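D-glycero-beta-D-manno-heptose-1,7-bisphosphate 7-phosphatase (Mesorhizobium loti, PDB 2O2X) removes the C-7 phosphate of D-glycero-beta-D-manno-heptose 1,7-bisphosphate with the aid of magnesium, a step in making ADP-heptose. Local coordinates at residues D39-V44 and P59-A64; I65-R70 and D204-I209. One frame throughout, in Å; residues are numbered along the deposited sequence. Where two conformers were deposited one is given.

Contact 1: residues D39-V44 and P59-A64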
loop_
_atom_site.group_PDB
_atom_site.type_symbol
_atom_site.label_atom_id
_atom_site.label_comp_id
_atom_site.label_asym_id
_atom_site.label_seq_id
_atom_site.Cartn_x
_atom_site.Cartn_y
_atom_site.Cartn_z
ATOM N N ASP A 39 6.522 -4.034 -0.882
ATOM C CA ASP A 39 7.825 -4.614 -0.581
ATOM C C ASP A 39 8.302 -4.146 0.788
ATOM O O ASP A 39 8.536 -2.944 0.988
ATOM C CB ASP A 39 8.829 -4.215 -1.661
ATOM C CG ASP A 39 8.425 -4.686 -3.055
ATOM O OD1 ASP A 39 8.193 -5.888 -3.240
ATOM O OD2 ASP A 39 8.400 -3.832 -3.968
ATOM N N GLY A 40 8.499 -5.093 1.705
ATOM C CA GLY A 40 8.825 -4.782 3.094
ATOM C C GLY A 40 7.648 -4.773 4.060
ATOM O O GLY A 40 7.823 -4.675 5.293
ATOM N N THR A 41 6.432 -4.934 3.533
ATOM C CA THR A 41 5.211 -4.842 4.321
ATOM C C THR A 41 4.370 -6.091 4.089
ATOM O O THR A 41 4.216 -6.912 5.001
ATOM C CB THR A 41 4.446 -3.529 4.016
ATOM O OG1 THR A 41 5.248 -2.421 4.419
ATOM C CG2 THR A 41 3.125 -3.440 4.758
ATOM N N ILE A 42 3.893 -6.297 2.859
ATOM C CA ILE A 42 3.181 -7.487 2.473
ATOM C C ILE A 42 4.117 -8.613 2.115
ATOM O O ILE A 42 3.876 -9.750 2.527
ATOM C CB ILE A 42 2.235 -7.172 1.284
ATOM C CG1 ILE A 42 1.191 -6.150 1.701
ATOM C CG2 ILE A 42 1.575 -8.463 0.760
ATOM C CD1 ILE A 42 0.351 -5.657 0.528
ATOM N N ASN A 43 5.146 -8.314 1.347
ATOM C CA ASN A 43 6.144 -9.324 0.998
ATOM C C ASN A 43 7.504 -8.911 1.496
ATOM O O ASN A 43 7.759 -7.740 1.815
ATOM C CB ASN A 43 6.161 -9.617 -0.517
ATOM C CG ASN A 43 6.493 -8.410 -1.360
ATOM O OD1 ASN A 43 5.600 -7.683 -1.752
ATOM N ND2 ASN A 43 7.773 -8.191 -1.642
ATOM N N VAL A 44 8.388 -9.885 1.621
ATOM C CA VAL A 44 9.720 -9.620 2.076
ATOM C C VAL A 44 10.427 -8.698 1.080
ATOM O O VAL A 44 10.346 -8.895 -0.145
ATOM C CB VAL A 44 10.503 -10.936 2.259
ATOM C CG1 VAL A 44 11.962 -10.652 2.629
ATOM C CG2 VAL A 44 9.853 -11.804 3.318
ATOM N N PRO A 59 4.337 -13.087 6.988
ATOM C CA PRO A 59 3.078 -13.557 7.600
ATOM C C PRO A 59 2.507 -12.617 8.639
ATOM O O PRO A 59 1.310 -12.620 8.872
ATOM C CB PRO A 59 3.463 -14.917 8.222
ATOM C CG PRO A 59 4.738 -15.308 7.507
ATOM C CD PRO A 59 5.453 -14.020 7.232
ATOM N N GLN A 60 3.338 -11.787 9.225
ATOM C CA GLN A 60 2.830 -10.886 10.273
ATOM C C GLN A 60 1.924 -9.759 9.738
ATOM O O GLN A 60 1.251 -9.102 10.511
ATOM C CB GLN A 60 3.964 -10.374 11.161
ATOM C CG GLN A 60 5.092 -9.679 10.483
ATOM C CD GLN A 60 6.250 -10.602 10.060
ATOM O OE1 GLN A 60 6.120 -11.424 9.137
ATOM N NE2 GLN A 60 7.399 -10.424 10.685
HETATM N N MSE A 61 1.871 -9.586 8.417
HETATM C CA MSE A 61 0.912 -8.643 7.825
HETATM C C MSE A 61 -0.451 -9.291 7.586
HETATM O O MSE A 61 -1.458 -8.615 7.382
HETATM C CB MSE A 61 1.447 -8.046 6.508
HETATM C CG MSE A 61 0.767 -6.757 6.073
HETATM SE SE MSE A 61 0.673 -5.321 7.366
HETATM C CE MSE A 61 2.464 -5.407 8.035
ATOM N N LEU A 62 -0.491 -10.622 7.541
ATOM C CA LEU A 62 -1.725 -11.293 7.147
ATOM C C LEU A 62 -2.905 -11.051 8.113
ATOM O O LEU A 62 -4.029 -10.868 7.644
ATOM C CB LEU A 62 -1.490 -12.796 6.951
ATOM C CG LEU A 62 -0.512 -13.135 5.811
ATOM C CD1 LEU A 62 -0.138 -14.605 5.785
ATOM C CD2 LEU A 62 -1.083 -12.710 4.464
ATOM N N PRO A 63 -2.675 -11.005 9.453
ATOM C CA PRO A 63 -3.796 -10.653 10.331
ATOM C C PRO A 63 -4.416 -9.294 10.016
ATOM O O PRO A 63 -5.613 -9.100 10.170
ATOM C CB PRO A 63 -3.157 -10.664 11.721
ATOM C CG PRO A 63 -2.051 -11.647 11.585
ATOM C CD PRO A 63 -1.476 -11.339 10.248
ATOM N N ALA A 64 -3.594 -8.330 9.630
ATOM C CA ALA A 64 -4.133 -6.995 9.291
ATOM C C ALA A 64 -4.995 -7.019 8.049
ATOM O O ALA A 64 -6.066 -6.403 8.023
ATOM C CB ALA A 64 -2.985 -6.000 9.126
#
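In the first sequence motif of the HAD phosphatase fold, the Asp-Arg-Asp-Gly-Thr signature that follows strand 34-36, Thr41 and Ile42 rest against Met61 in the 3-10 turn that leads into helix 62-71. The long, flexible chain of a methionine (here deposited as selenomethionine, atom SE) suits it to curl over an irregular loop. CG stands anti to the backbone N (chi1 -161°), and bends at the next two torsions bring SE and the CE methyl alongside Thr41 CG2, with CE near Thr41 O as well. Met61 CB and CG lie closest to the carbonyl oxygen, Thr41 O being 3.4 Å from Met61 CB and 3.6 Å from Met61 CG. These are van der Waals contacts of carbon with oxygen; the hydrogen bond to Thr41 O comes from Arg58 NH1. The two side chains run slantwise past each other, with Thr41 CG2 3.9 Å from Met61 CE. Ile42 adds a looser apolar touch, its CG1 4.4 Å from Met61 CG, while helix 91-107 also packs on it through Val101.

The same loop carries Asp39, by similarity the proton donor and a magnesium ligand. Gly40 suits its place because a side chain at its positive phi would collide with the carbonyl oxygen of Asp39, and its N is bound to Asn43 O at 2.8 Å. Asn43 is placed as a second-shell residue would be, bonding one carboxylate oxygen of Asp39 while Gln81 bonds to OD2. Lying in the amide plane, Asp39 OD1 offers its anti lone pair to Asn43 ND2 at 2.8 Å, with a nearly straight N-H...O angle of 170°.

Contact 2: residues I65-R70 and D204-I209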
loop_
_atom_site.group_PDB
_atom_site.type_symbol
_atom_site.label_atom_id
_atom_site.label_comp_id
_atom_site.label_asym_id
_atom_site.label_seq_id
_atom_site.Cartn_x
_atom_site.Cartn_y
_atom_site.Cartn_z
ATOM N N ILE A 65 -4.541 -7.699 7.004
ATOM C CA ILE A 65 -5.335 -7.805 5.798
ATOM C C ILE A 65 -6.644 -8.559 6.091
ATOM O O ILE A 65 -7.708 -8.109 5.701
ATOM C CB ILE A 65 -4.542 -8.478 4.650
ATOM C CG1 ILE A 65 -3.241 -7.718 4.353
ATOM C CG2 ILE A 65 -5.373 -8.520 3.375
ATOM C CD1 ILE A 65 -2.386 -8.364 3.319
ATOM N N ALA A 66 -6.541 -9.681 6.792
ATOM C CA ALA A 66 -7.744 -10.445 7.162
ATOM C C ALA A 66 -8.743 -9.598 7.948
ATOM O O ALA A 66 -9.955 -9.627 7.704
ATOM C CB ALA A 66 -7.349 -11.652 7.971
ATOM N N THR A 67 -8.248 -8.825 8.906
ATOM C CA THR A 67 -9.106 -7.972 9.721
ATOM C C THR A 67 -9.827 -6.923 8.892
ATOM O O THR A 67 -11.016 -6.715 9.054
ATOM C CB THR A 67 -8.286 -7.327 10.877
ATOM O OG1 THR A 67 -7.787 -8.366 11.734
ATOM C CG2 THR A 67 -9.094 -6.404 11.685
ATOM N N ALA A 68 -9.101 -6.255 8.004
ATOM C CA ALA A 68 -9.697 -5.265 7.108
ATOM C C ALA A 68 -10.730 -5.935 6.206
ATOM O O ALA A 68 -11.844 -5.416 6.012
ATOM C CB ALA A 68 -8.619 -4.588 6.269
ATOM N N ASN A 69 -10.361 -7.066 5.628
ATOM C CA ASN A 69 -11.277 -7.799 4.749
ATOM C C ASN A 69 -12.617 -8.057 5.480
ATOM O O ASN A 69 -13.699 -7.776 4.946
ATOM C CB ASN A 69 -10.723 -9.157 4.276
ATOM C CG ASN A 69 -9.515 -9.088 3.326
ATOM O OD1 ASN A 69 -8.804 -10.093 3.171
ATOM N ND2 ASN A 69 -9.288 -7.932 2.672
ATOM N N ARG A 70 -12.520 -8.592 6.692
ATOM C CA ARG A 70 -13.723 -8.986 7.428
ATOM C C ARG A 70 -14.519 -7.769 7.920
ATOM O O ARG A 70 -15.744 -7.853 8.101
ATOM C CB ARG A 70 -13.369 -9.963 8.562
ATOM C CG ARG A 70 -12.794 -11.307 8.078
ATOM C CD ARG A 70 -12.888 -12.417 9.150
ATOM N NE ARG A 70 -11.965 -12.255 10.287
ATOM C CZ ARG A 70 -10.765 -12.825 10.390
ATOM N NH1 ARG A 70 -10.288 -13.585 9.421
ATOM N NH2 ARG A 70 -10.047 -12.650 11.482
ATOM N N ASP A 204 -2.491 -3.209 18.340
ATOM C CA ASP A 204 -2.897 -1.806 18.272
ATOM C C ASP A 204 -3.434 -1.516 16.880
ATOM O O ASP A 204 -4.449 -0.849 16.720
ATOM C CB ASP A 204 -1.737 -0.839 18.568
ATOM C CG ASP A 204 -1.106 -1.047 19.950
ATOM O OD1 ASP A 204 -1.840 -1.359 20.904
ATOM O OD2 ASP A 204 0.134 -0.909 20.062
ATOM N N LEU A 205 -2.709 -1.958 15.855
ATOM C CA LEU A 205 -3.187 -1.772 14.495
ATOM C C LEU A 205 -4.537 -2.454 14.228
ATOM O O LEU A 205 -5.435 -1.843 13.639
ATOM C CB LEU A 205 -2.130 -2.265 13.486
ATOM C CG LEU A 205 -2.536 -2.403 12.022
ATOM C CD1 LEU A 205 -2.925 -1.042 11.506
ATOM C CD2 LEU A 205 -1.418 -3.006 11.184
ATOM N N LEU A 206 -4.682 -3.705 14.665
ATOM C CA LEU A 206 -5.922 -4.444 14.465
ATOM C C LEU A 206 -7.079 -3.741 15.167
ATOM O O LEU A 206 -8.164 -3.658 14.600
ATOM C CB LEU A 206 -5.827 -5.923 14.883
ATOM C CG LEU A 206 -4.729 -6.737 14.188
ATOM C CD1 LEU A 206 -4.950 -8.212 14.435
ATOM C CD2 LEU A 206 -4.668 -6.477 12.685
ATOM N N ALA A 207 -6.855 -3.225 16.371
ATOM C CA ALA A 207 -7.915 -2.494 17.061
ATOM C C ALA A 207 -8.332 -1.280 16.254
ATOM O O ALA A 207 -9.530 -0.956 16.128
ATOM C CB ALA A 207 -7.464 -2.078 18.441
ATOM N N ALA A 208 -7.356 -0.594 15.673
ATOM C CA ALA A 208 -7.642 0.606 14.873
ATOM C C ALA A 208 -8.466 0.277 13.609
ATOM O O ALA A 208 -9.370 1.032 13.244
ATOM C CB ALA A 208 -6.350 1.295 14.525
ATOM N N ILE A 209 -8.171 -0.853 12.972
ATOM C CA ILE A 209 -8.907 -1.303 11.784
ATOM C C ILE A 209 -10.325 -1.695 12.190
ATOM O O ILE A 209 -11.288 -1.299 11.536
ATOM C CB ILE A 209 -8.221 -2.502 11.124
ATOM C CG1 ILE A 209 -6.874 -2.083 10.544
ATOM C CG2 ILE A 209 -9.103 -3.078 10.019
ATOM C CD1 ILE A 209 -5.966 -3.222 10.167
#
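With chi1 at -63° in Thr67 and -67° in Ile209, each CG2 stands anti to its own backbone N, and the two methyls meet at 3.7 Å between a pair of neighbouring helices. In the Rossmann-like HAD fold these helices, 62-71 and 199-211, lie side by side on the same face of the central sheet, Ala68 and Ile209 both resting on Leu34. The short segments run almost parallel, 11° apart, with their axes 9.6 Å from one another at closest approach.

Ala68 has merely a methyl to offer, so Ile209 CG2 can settle down onto the backbone, 3.7 Å from Ala68 CA and 4.1 Å from Ala68 CB. Thr67 presents two different branches: its methyl meets Ile209, whereas the oxygen of its other branch lies against the Leu206 methyls while its hydrogen bond goes to Pro63 O, one helical turn earlier. With that bond made, OG1 can sit against hydrocarbon. An alanine in place of Thr67 would probably open a gap beside Ile209 CG2 and the Leu206 methyls, and would leave Pro63 O without its hydroxyl partner. Leu206 comes across the threonine at about a right angle and applies both branch ends, with CD2 3.8 Å and CD1 3.9 Å from Thr67 OG1.

Contacts 1 and 2 follow one another along the chain and share helix 62-71: the first involves the turn leading into it, the second its later turns. Their centres are 13 Å apart, yet they join directly, since Leu206 CD2 of helix 199-211 reaches within 3.5 Å of Ala64 CA and Ile209 CD1 comes within 3.8 Å of Ala64 O. The 3-10 turn before helix 62-71 meets the loop assigned to catalysis by similarity, and later turns of the helix meet helix 199-211. Contact 1 includes Asp39, a magnesium ligand by similarity, whereas contact 2, away from the active site, ties an early helix to a late one beside the central sheet.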